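Local coordinates for protein trans-isoprenyl diphosphate synthase (PDB 3OYR) that probably condenses isopentenyl diphosphate units onto farnesyl diphosphate to make all-trans-octaprenyl diphosphate, the precursor of isoprenoid quinone side chains, at residues V24-R29 / R330-E335; L90-E95 / F141-E146; V211-A216 / A322-N327; D251-K256 / R283-A288. All coordinates share one frame; numbering follows the deposited sequence.

Overall arrangement
Contact 1 brings the two ends of this largely helical chain together, helix 25-45 against helix 328-342, so the other three contacts all fall between its segments in sequence. Contact 2 comes first, pairing helices 87-109 and 126-147. Contact 3 then joins the start of helix 211-238 to the loop before helix 328-342, and contact 4 lies within the span that contact 3 encloses. Contacts 1 and 3 touch through Arg330 and Phe324, their centres about 16 Å apart. Contact 4 lies across the chain's centre from the others, about 44 Å from the centre of contact 3; it is the one beside the calcium and diphosphate site, while the other three lie away from it.

Contact 1. Residues V24-R29 / R330-E335; sequences VDRLVR and REALEE
Arg26 leaves its helix with CG anti to the backbone N and stays extended until a bend at chi3 (-40°), which presents NE and one NH side-on to Glu335; Glu335 answers with CG anti to its own carbonyl carbon and an extended chain beyond. The two side chains cross at about a right angle. Arg26 NE binds Glu335 OE1 at 2.7 Å, almost straight (168°), with the oxygen in the guanidinium plane while the nitrogen stands above the carboxylate plane. Arg26 NH1 donates to the syn lone pair of Glu335 OE2 at 3.1 Å along a more bent path, the oxygen tilted out of the guanidinium plane. Arg26 is deposited in two conformers, so this salt bridge speaks for one of them. In it, CG of Glu331 lies over a face of the guanidinium, 3.8 Å from Arg26 NE.

In the helical isoprenoid synthase fold of this family, the contact sets the N-terminal helix 25-45 against the C-terminal helix 328-342; where residues 25-29 and 330-335 pass, the axes come within 8.3 Å at 135°. The small Ala332 is consistent with so close an approach: its CB sits 3.7 Å from Leu27 N and also meets Leu27 CB. Deeper in, Leu27 CD2 touches Leu333 CD2 at 4.3 Å, and both leucines continue onto Ala75 of helix 68-79. Leu333 also has its carbonyl hydrogen-bonded to the hydroxyl of Tyr220. Between the backbones a water donates to Ala332 O at 2.9 Å and accepts a weak bond from Leu27 N.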
# COMPACT_ATOMS: atom_id res chain seq x y z
N VAL B 24 -5.37 22.07 19.37
CA VAL B 24 -4.10 21.62 18.79
C VAL B 24 -3.04 22.70 18.85
O VAL B 24 -1.87 22.44 18.59
CB VAL B 24 -4.22 21.13 17.32
CG1 VAL B 24 -4.96 19.84 17.27
CG2 VAL B 24 -4.90 22.16 16.41
N ASP B 25 -3.47 23.92 19.22
CA ASP B 25 -2.68 25.13 19.05
C ASP B 25 -1.29 25.05 19.65
O ASP B 25 -0.33 25.42 18.99
CB ASP B 25 -3.41 26.38 19.61
CG ASP B 25 -4.62 26.81 18.76
OD1 ASP B 25 -4.99 26.10 17.78
OD2 ASP B 25 -5.20 27.86 19.09
N ARG B 26 -1.18 24.55 20.88
CA ARG B 26 0.11 24.44 21.57
C ARG B 26 1.03 23.42 20.87
O ARG B 26 2.22 23.68 20.67
CB ARG B 26 -0.11 24.07 23.04
CG ARG B 26 1.17 23.97 23.88
CD ARG B 26 0.82 23.62 25.31
NE ARG B 26 -0.38 24.33 25.75
CZ ARG B 26 -0.37 25.47 26.43
NH1 ARG B 26 -1.52 26.04 26.78
NH2 ARG B 26 0.78 26.04 26.76
N LEU B 27 0.46 22.27 20.50
CA LEU B 27 1.18 21.25 19.75
C LEU B 27 1.78 21.82 18.44
O LEU B 27 2.96 21.69 18.20
CB LEU B 27 0.28 20.03 19.44
CG LEU B 27 0.95 18.82 18.78
CD1 LEU B 27 2.29 18.44 19.43
CD2 LEU B 27 0.02 17.64 18.83
N VAL B 28 0.94 22.48 17.65
CA VAL B 28 1.31 23.02 16.35
C VAL B 28 2.44 24.04 16.48
O VAL B 28 3.43 24.00 15.73
CB VAL B 28 0.07 23.63 15.69
CG1 VAL B 28 0.43 24.51 14.48
CG2 VAL B 28 -0.87 22.51 15.30
N ARG B 29 2.31 24.91 17.48
CA ARG B 29 3.30 25.93 17.76
C ARG B 29 4.64 25.35 18.25
O ARG B 29 5.70 25.73 17.76
CB ARG B 29 2.73 26.87 18.81
CG ARG B 29 3.44 28.17 18.98
CD ARG B 29 2.56 29.10 19.79
NE ARG B 29 2.41 28.65 21.18
CZ ARG B 29 1.25 28.34 21.77
NH1 ARG B 29 0.08 28.42 21.14
NH2 ARG B 29 1.27 27.95 23.03
N ARG B 330 4.30 17.73 27.06
CA ARG B 330 3.28 16.91 27.75
C ARG B 330 1.89 17.57 27.81
O ARG B 330 0.88 16.92 27.48
CB ARG B 330 3.72 16.42 29.13
CG ARG B 330 3.05 15.09 29.46
CD ARG B 330 3.23 14.65 30.89
NE ARG B 330 2.30 15.36 31.76
CZ ARG B 330 2.31 15.27 33.08
NH1 ARG B 330 3.20 14.51 33.71
NH2 ARG B 330 1.42 15.96 33.78
N GLU B 331 1.85 18.84 28.18
CA GLU B 331 0.60 19.60 28.16
C GLU B 331 -0.07 19.70 26.79
O GLU B 331 -1.31 19.64 26.67
CB GLU B 331 0.85 21.02 28.71
CG GLU B 331 -0.37 21.95 28.68
CD GLU B 331 -0.96 22.25 30.05
OE1 GLU B 331 -2.10 22.78 30.09
OE2 GLU B 331 -0.29 21.98 31.08
N ALA B 332 0.74 19.88 25.75
CA ALA B 332 0.26 19.89 24.36
C ALA B 332 -0.41 18.55 23.99
O ALA B 332 -1.46 18.52 23.35
CB ALA B 332 1.42 20.19 23.40
N LEU B 333 0.19 17.45 24.44
CA LEU B 333 -0.40 16.12 24.18
C LEU B 333 -1.65 15.85 25.00
O LEU B 333 -2.57 15.15 24.57
CB LEU B 333 0.64 15.03 24.38
CG LEU B 333 1.74 14.99 23.31
CD1 LEU B 333 2.62 13.82 23.55
CD2 LEU B 333 1.12 14.91 21.91
N GLU B 334 -1.73 16.45 26.18
CA GLU B 334 -2.95 16.33 26.96
C GLU B 334 -4.07 17.16 26.35
O GLU B 334 -5.22 16.71 26.28
CB GLU B 334 -2.69 16.68 28.41
CG GLU B 334 -1.84 15.60 29.09
CD GLU B 334 -1.41 15.98 30.49
OE1 GLU B 334 -1.40 17.19 30.81
OE2 GLU B 334 -1.07 15.06 31.27
N GLU B 335 -3.72 18.33 25.81
CA GLU B 335 -4.72 19.17 25.17
C GLU B 335 -5.22 18.53 23.87
O GLU B 335 -6.39 18.68 23.50
CB GLU B 335 -4.18 20.60 24.95
CG GLU B 335 -4.02 21.39 26.26
CD GLU B 335 -3.30 22.73 26.08
OE1 GLU B 335 -2.62 22.93 25.06
OE2 GLU B 335 -3.42 23.58 26.98
O HOH W 1 -2.24 20.83 21.86

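Contact 2. Residues L90-E95 / F141-E146; sequences LAAAVE and FELMVE
Met144 and Leu143 are the bumps of this helix pair, and Leu90, Ala92 and Ala93 shape two shallow hollows for them, one on each side of Ala93. Helices 87-109 and 126-147 are neighbours in the helical isoprenoid synthase fold, and their residues 90-95 and 141-146 run antiparallel, at 165° with axes 8.4 Å apart; further along, the first helix carries the calcium ligands Asp105 and Asp109. No hydrogen bond crosses between the segments: shape does the work. CG of Met144 drops between two groups, 3.6 Å from Ala93 CB and 3.8 Å from Leu90 CD2, the side chains of Leu90 and Met144 crossing at about a right angle. On the other side of Ala93, Leu143 lays CD1 against the helix, 4.0 Å from Ala92 CB and close to Ala93 N, while its CB backs onto Ala93 CB. The two alanines thus supply the low ground that larger residues fill. Leu156 of helix 150-173 also packs on Met144, and Phe141 reaches the dimer interface, where its ring meets Phe141 of the second subunit. A bend at chi3 (-69°) turns the end of Met144 back along its own helix, placing CE 3.4 Å above the centre of the Phe141 ring.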
# COMPACT_ATOMS: atom_id res chain seq x y z
N LEU B 90 10.50 9.83 9.66
CA LEU B 90 9.44 8.95 10.19
C LEU B 90 8.11 9.67 10.21
O LEU B 90 7.11 9.12 9.73
CB LEU B 90 9.79 8.43 11.60
CG LEU B 90 11.11 7.67 11.74
CD1 LEU B 90 11.39 7.33 13.19
CD2 LEU B 90 11.16 6.41 10.89
N ALA B 91 8.11 10.91 10.69
CA ALA B 91 6.88 11.74 10.67
C ALA B 91 6.32 11.89 9.28
O ALA B 91 5.11 11.72 9.06
CB ALA B 91 7.13 13.11 11.31
N ALA B 92 7.20 12.18 8.32
CA ALA B 92 6.82 12.24 6.91
C ALA B 92 6.27 10.89 6.39
O ALA B 92 5.23 10.85 5.68
CB ALA B 92 8.04 12.72 6.07
N ALA B 93 6.96 9.80 6.71
CA ALA B 93 6.50 8.44 6.33
C ALA B 93 5.10 8.14 6.86
O ALA B 93 4.23 7.59 6.13
CB ALA B 93 7.48 7.38 6.82
N VAL B 94 4.86 8.54 8.11
CA VAL B 94 3.55 8.35 8.77
C VAL B 94 2.44 9.06 8.00
O VAL B 94 1.35 8.48 7.73
CB VAL B 94 3.64 8.83 10.25
CG1 VAL B 94 2.29 9.04 10.85
CG2 VAL B 94 4.42 7.85 11.06
N GLU B 95 2.70 10.31 7.60
CA GLU B 95 1.70 11.06 6.81
C GLU B 95 1.45 10.45 5.45
O GLU B 95 0.31 10.46 4.98
CB GLU B 95 2.06 12.55 6.67
CG GLU B 95 0.92 13.46 6.11
CD GLU B 95 -0.36 13.48 6.95
OE1 GLU B 95 -0.36 13.10 8.14
OE2 GLU B 95 -1.40 13.90 6.43
N PHE B 141 8.21 3.86 3.12
CA PHE B 141 9.26 2.89 3.53
C PHE B 141 10.66 3.21 3.12
O PHE B 141 11.62 2.98 3.88
CB PHE B 141 8.88 1.46 3.14
CG PHE B 141 7.88 0.86 4.07
CD1 PHE B 141 6.54 1.19 3.97
CD2 PHE B 141 8.29 0.00 5.08
CE1 PHE B 141 5.61 0.67 4.86
CE2 PHE B 141 7.36 -0.54 5.97
CZ PHE B 141 6.02 -0.20 5.85
N GLU B 142 10.79 3.80 1.93
CA GLU B 142 12.04 4.40 1.51
C GLU B 142 12.55 5.42 2.54
O GLU B 142 13.72 5.39 2.91
CB GLU B 142 11.89 5.03 0.13
CG GLU B 142 11.94 4.02 -1.00
CD GLU B 142 12.23 4.68 -2.34
OE1 GLU B 142 13.32 4.42 -2.93
OE2 GLU B 142 11.39 5.47 -2.81
N LEU B 143 11.65 6.29 3.02
CA LEU B 143 12.00 7.29 4.04
C LEU B 143 12.48 6.65 5.34
O LEU B 143 13.50 7.04 5.93
CB LEU B 143 10.78 8.17 4.35
CG LEU B 143 10.65 9.37 3.43
CD1 LEU B 143 9.23 9.92 3.51
CD2 LEU B 143 11.72 10.42 3.82
N MET B 144 11.74 5.65 5.77
CA MET B 144 12.09 4.93 6.98
C MET B 144 13.41 4.24 6.90
O MET B 144 14.18 4.29 7.84
CB MET B 144 11.00 3.97 7.34
CG MET B 144 9.80 4.74 7.78
SD MET B 144 8.61 3.76 8.63
CE MET B 144 8.01 2.74 7.28
N VAL B 145 13.69 3.64 5.74
CA VAL B 145 15.00 3.04 5.47
C VAL B 145 16.14 4.04 5.70
O VAL B 145 17.17 3.70 6.32
CB VAL B 145 15.05 2.43 4.04
CG1 VAL B 145 16.46 2.15 3.64
CG2 VAL B 145 14.20 1.14 3.95
N GLU B 146 15.96 5.27 5.22
CA GLU B 146 16.97 6.33 5.39
C GLU B 146 17.33 6.63 6.84
O GLU B 146 18.48 6.99 7.13
CB GLU B 146 16.52 7.63 4.72
CG GLU B 146 16.62 7.64 3.20
CD GLU B 146 15.88 8.82 2.57
OE1 GLU B 146 15.25 8.61 1.52
OE2 GLU B 146 15.94 9.95 3.12

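Contact 3. Residues V211-A216 / A322-N327; sequences VAKSEA and AMFPAN
The start of helix 211-238 faces the irregular loop 322-327, which bears Met323 and Phe324, and the backbones stay well apart, Ala216 CA and Met323 CA being 7.9 Å from each other. Side chains from the loop bridge that distance. A chi1 of 79°, with CG between the backbone N and the carbonyl carbon, sets Met323 CG over one face of the Phe324 ring, and a bend at chi3 brings Met323 CE to 3.8 Å from Lys213 CG, the two side chains crossing at about a right angle; Met323 SD comes to 3.8 Å from Ala212 O. Beside it, Phe324 points its ring end-on at the helix: Lys213 O lies near the ring plane, 3.7 Å from Phe324 CZ, while Ala216 CB is 3.8 Å from Phe324 CE1. The aliphatic part of Lys213 runs past CE2. Leu79 of helix 68-79 also packs on Phe324. Were Phe324 an alanine, a gap would probably open between Ala216, Lys213 and Leu79, with Met323 freer to turn. Further on, Asn327 caps helix 328-342 through Arg330 N. With no hydrogen bond between the segments, the loop holds to helix 211-238 mainly by apolar contact, with Lys213 O at the ring edge, where the partly positive hydrogens lie.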
# COMPACT_ATOMS: atom_id res chain seq x y z
N VAL B 211 12.41 1.28 26.95
CA VAL B 211 11.16 0.70 26.50
C VAL B 211 9.97 1.25 27.28
O VAL B 211 8.87 1.34 26.75
CB VAL B 211 11.22 -0.85 26.50
CG1 VAL B 211 12.28 -1.33 25.50
CG2 VAL B 211 11.52 -1.41 27.89
N ALA B 212 10.20 1.67 28.52
CA ALA B 212 9.15 2.23 29.36
C ALA B 212 8.57 3.50 28.73
O ALA B 212 7.35 3.64 28.64
CB ALA B 212 9.66 2.48 30.78
N LYS B 213 9.44 4.38 28.25
CA LYS B 213 9.01 5.60 27.58
C LYS B 213 8.29 5.33 26.25
O LYS B 213 7.24 5.94 25.98
CB LYS B 213 10.20 6.52 27.32
CG LYS B 213 10.79 7.16 28.54
CD LYS B 213 11.86 8.15 28.11
CE LYS B 213 12.32 9.05 29.26
NZ LYS B 213 13.45 9.92 28.81
N SER B 214 8.83 4.43 25.43
CA SER B 214 8.18 4.14 24.14
C SER B 214 6.85 3.44 24.32
O SER B 214 5.89 3.71 23.59
CB SER B 214 9.12 3.40 23.17
OG SER B 214 9.71 2.25 23.77
N GLU B 215 6.77 2.57 25.33
CA GLU B 215 5.54 1.88 25.68
C GLU B 215 4.50 2.86 26.19
O GLU B 215 3.33 2.78 25.79
CB GLU B 215 5.77 0.73 26.69
CG GLU B 215 6.34 -0.59 26.10
CD GLU B 215 5.58 -1.16 24.88
OE1 GLU B 215 4.33 -1.12 24.82
OE2 GLU B 215 6.25 -1.69 23.97
N ALA B 216 4.93 3.81 27.01
CA ALA B 216 4.03 4.86 27.52
C ALA B 216 3.45 5.72 26.40
O ALA B 216 2.25 6.01 26.37
CB ALA B 216 4.76 5.74 28.52
N ALA B 322 1.77 9.96 32.43
CA ALA B 322 2.09 10.23 33.83
C ALA B 322 3.57 10.21 34.20
O ALA B 322 3.99 11.01 35.03
CB ALA B 322 1.34 9.25 34.74
N MET B 323 4.34 9.29 33.60
CA MET B 323 5.78 9.15 33.91
C MET B 323 6.62 10.31 33.35
O MET B 323 7.78 10.48 33.73
CB MET B 323 6.33 7.81 33.39
CG MET B 323 6.65 7.75 31.86
SD MET B 323 7.58 6.30 31.28
CE MET B 323 9.20 6.61 32.00
N PHE B 324 6.05 11.10 32.45
CA PHE B 324 6.82 12.19 31.85
C PHE B 324 6.77 13.44 32.72
O PHE B 324 5.80 13.63 33.44
CB PHE B 324 6.35 12.45 30.42
CG PHE B 324 6.69 11.33 29.47
CD1 PHE B 324 5.72 10.39 29.11
CD2 PHE B 324 7.98 11.21 28.95
CE1 PHE B 324 6.04 9.34 28.25
CE2 PHE B 324 8.30 10.17 28.08
CZ PHE B 324 7.33 9.23 27.74
N PRO B 325 7.82 14.28 32.67
CA PRO B 325 7.78 15.60 33.31
C PRO B 325 6.62 16.43 32.78
O PRO B 325 6.29 16.35 31.59
CB PRO B 325 9.09 16.25 32.86
CG PRO B 325 10.01 15.12 32.54
CD PRO B 325 9.14 14.00 32.06
N ALA B 326 6.01 17.22 33.67
CA ALA B 326 4.90 18.07 33.28
C ALA B 326 5.44 19.32 32.58
O ALA B 326 5.46 20.40 33.15
CB ALA B 326 4.06 18.44 34.51
N ASN B 327 5.89 19.15 31.33
CA ASN B 327 6.40 20.25 30.52
C ASN B 327 5.40 20.68 29.44
O ASN B 327 4.26 20.22 29.45
CB ASN B 327 7.77 19.89 29.92
CG ASN B 327 7.74 18.64 29.05
OD1 ASN B 327 6.74 18.30 28.42
ND2 ASN B 327 8.87 17.97 29.00

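Contact 4. Residues D251-K256 / R283-A288; sequences DFREGK and REQTEA
Phe252 meets Gln285 twice, with its ring and with its carbonyl. The glutamine amide, through NE2, lies over one ring face, offset toward the rim, the two planes 21° apart, and Gln285 NE2 gives Phe252 O a nearly straight bond, 3.0 Å and 174°. The donor comes from above the carbonyl plane, on the face opposite Gly255 N, which binds the same oxygen. Ala279 O is a second acceptor for NE2, and Phe290 and Ala293 of helix 287-299 also pack on the ring. At Arg253, CG touches Gln285 OE1 at 3.5 Å, while the carbonyl O lies 2.7 Å from Arg283 NH2, at an angle too poor for a hydrogen bond. Glu254 O packs against Arg283 CD at 3.3 Å, and the Glu254 side chain turns toward the calcium ligand Asp109. Gly255 ends the helix in a Schellman motif, closed by Lys256 N to Asp251 O at 2.8 Å and Gly255 N to Phe252 O at 3.1 Å. Its positive phi suits glycine, and Arg283 CD lies 3.7 Å from Gly255 CA. Lys256 NZ forms a salt bridge with Asp109 and a weak one with Glu254 OE2, linking the two carboxylates, and Lys256 also touches the bound dimethylallyl diphosphate. A leucine in place of Gln285 would probably leave Phe252 O without its second donor and Ala279 O without its bond to NE2. One carbonyl of the helix end is bonded by the Gln285 amide, while the Arg283 guanidinium lies near Arg253 O without a proper hydrogen bond; its positive charge probably suits that end.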
# COMPACT_ATOMS: atom_id res chain seq x y z
N ASP B 251 -21.20 6.77 6.36
CA ASP B 251 -21.37 5.47 7.03
C ASP B 251 -22.79 4.95 6.82
O ASP B 251 -22.97 3.81 6.37
CB ASP B 251 -21.07 5.52 8.55
CG ASP B 251 -19.62 5.91 8.88
OD1 ASP B 251 -18.69 5.70 8.06
OD2 ASP B 251 -19.41 6.44 9.99
N PHE B 252 -23.77 5.80 7.11
CA PHE B 252 -25.17 5.43 6.94
C PHE B 252 -25.50 5.05 5.50
O PHE B 252 -26.08 3.99 5.26
CB PHE B 252 -26.13 6.53 7.44
CG PHE B 252 -27.58 6.14 7.36
CD1 PHE B 252 -28.13 5.23 8.27
CD2 PHE B 252 -28.39 6.63 6.33
CE1 PHE B 252 -29.46 4.83 8.18
CE2 PHE B 252 -29.73 6.24 6.23
CZ PHE B 252 -30.27 5.34 7.16
N ARG B 253 -25.12 5.89 4.54
CA ARG B 253 -25.34 5.58 3.13
C ARG B 253 -24.54 4.38 2.58
O ARG B 253 -24.96 3.77 1.60
CB ARG B 253 -25.17 6.85 2.27
CG ARG B 253 -26.42 7.74 2.26
CD ARG B 253 -26.25 9.01 1.43
NE ARG B 253 -25.79 10.14 2.24
CZ ARG B 253 -24.52 10.53 2.35
NH1 ARG B 253 -23.56 9.89 1.69
NH2 ARG B 253 -24.21 11.56 3.11
N GLU B 254 -23.41 4.03 3.21
CA GLU B 254 -22.65 2.80 2.87
C GLU B 254 -23.27 1.55 3.51
O GLU B 254 -22.90 0.43 3.17
CB GLU B 254 -21.18 2.89 3.33
CG GLU B 254 -20.26 3.73 2.45
CD GLU B 254 -19.16 4.47 3.23
OE1 GLU B 254 -18.84 5.62 2.85
OE2 GLU B 254 -18.61 3.92 4.22
N GLY B 255 -24.17 1.75 4.46
CA GLY B 255 -24.75 0.64 5.23
C GLY B 255 -23.76 0.12 6.25
O GLY B 255 -23.78 -1.06 6.62
N LYS B 256 -22.90 1.02 6.71
CA LYS B 256 -21.84 0.71 7.64
C LYS B 256 -22.26 0.99 9.08
O LYS B 256 -22.50 2.14 9.46
CB LYS B 256 -20.57 1.49 7.27
CG LYS B 256 -19.33 1.10 8.04
CD LYS B 256 -18.10 1.13 7.14
CE LYS B 256 -17.48 2.50 7.05
NZ LYS B 256 -16.40 2.51 6.03
N ARG B 283 -30.21 -2.46 2.80
CA ARG B 283 -29.55 -1.24 2.28
C ARG B 283 -30.36 -0.45 1.23
O ARG B 283 -29.79 0.11 0.27
CB ARG B 283 -28.12 -1.53 1.81
CG ARG B 283 -27.10 -0.50 2.25
CD ARG B 283 -25.68 -0.98 1.99
NE ARG B 283 -25.34 -0.97 0.57
CZ ARG B 283 -24.92 0.10 -0.10
NH1 ARG B 283 -24.63 -0.01 -1.39
NH2 ARG B 283 -24.79 1.27 0.50
N GLU B 284 -31.68 -0.39 1.43
CA GLU B 284 -32.60 0.32 0.54
C GLU B 284 -32.86 1.72 1.09
O GLU B 284 -33.36 1.86 2.21
CB GLU B 284 -33.91 -0.45 0.40
CG GLU B 284 -33.73 -1.93 0.03
CD GLU B 284 -35.04 -2.70 0.03
OE1 GLU B 284 -35.98 -2.28 -0.68
OE2 GLU B 284 -35.13 -3.74 0.72
N GLN B 285 -32.51 2.75 0.32
CA GLN B 285 -32.41 4.11 0.86
C GLN B 285 -32.81 5.28 -0.04
O GLN B 285 -32.78 5.19 -1.27
CB GLN B 285 -30.98 4.37 1.35
CG GLN B 285 -30.70 3.89 2.75
CD GLN B 285 -29.33 4.27 3.21
OE1 GLN B 285 -28.81 5.32 2.85
NE2 GLN B 285 -28.74 3.42 4.04
N THR B 286 -33.19 6.38 0.62
CA THR B 286 -33.25 7.71 0.03
C THR B 286 -32.46 8.65 0.93
O THR B 286 -31.83 8.22 1.91
CB THR B 286 -34.70 8.24 -0.11
OG1 THR B 286 -35.44 7.92 1.07
CG2 THR B 286 -35.38 7.63 -1.34
N GLU B 287 -32.49 9.94 0.61
CA GLU B 287 -31.86 10.96 1.45
C GLU B 287 -32.62 11.19 2.75
O GLU B 287 -32.03 11.55 3.77
CB GLU B 287 -31.74 12.27 0.68
CG GLU B 287 -30.80 12.21 -0.51
CD GLU B 287 -31.05 13.34 -1.48
OE1 GLU B 287 -32.12 13.34 -2.13
OE2 GLU B 287 -30.18 14.23 -1.60
N ALA B 288 -33.94 10.96 2.70
CA ALA B 288 -34.84 11.11 3.85
C ALA B 288 -34.54 10.12 4.98
O ALA B 288 -34.75 10.43 6.16
CB ALA B 288 -36.30 10.99 3.41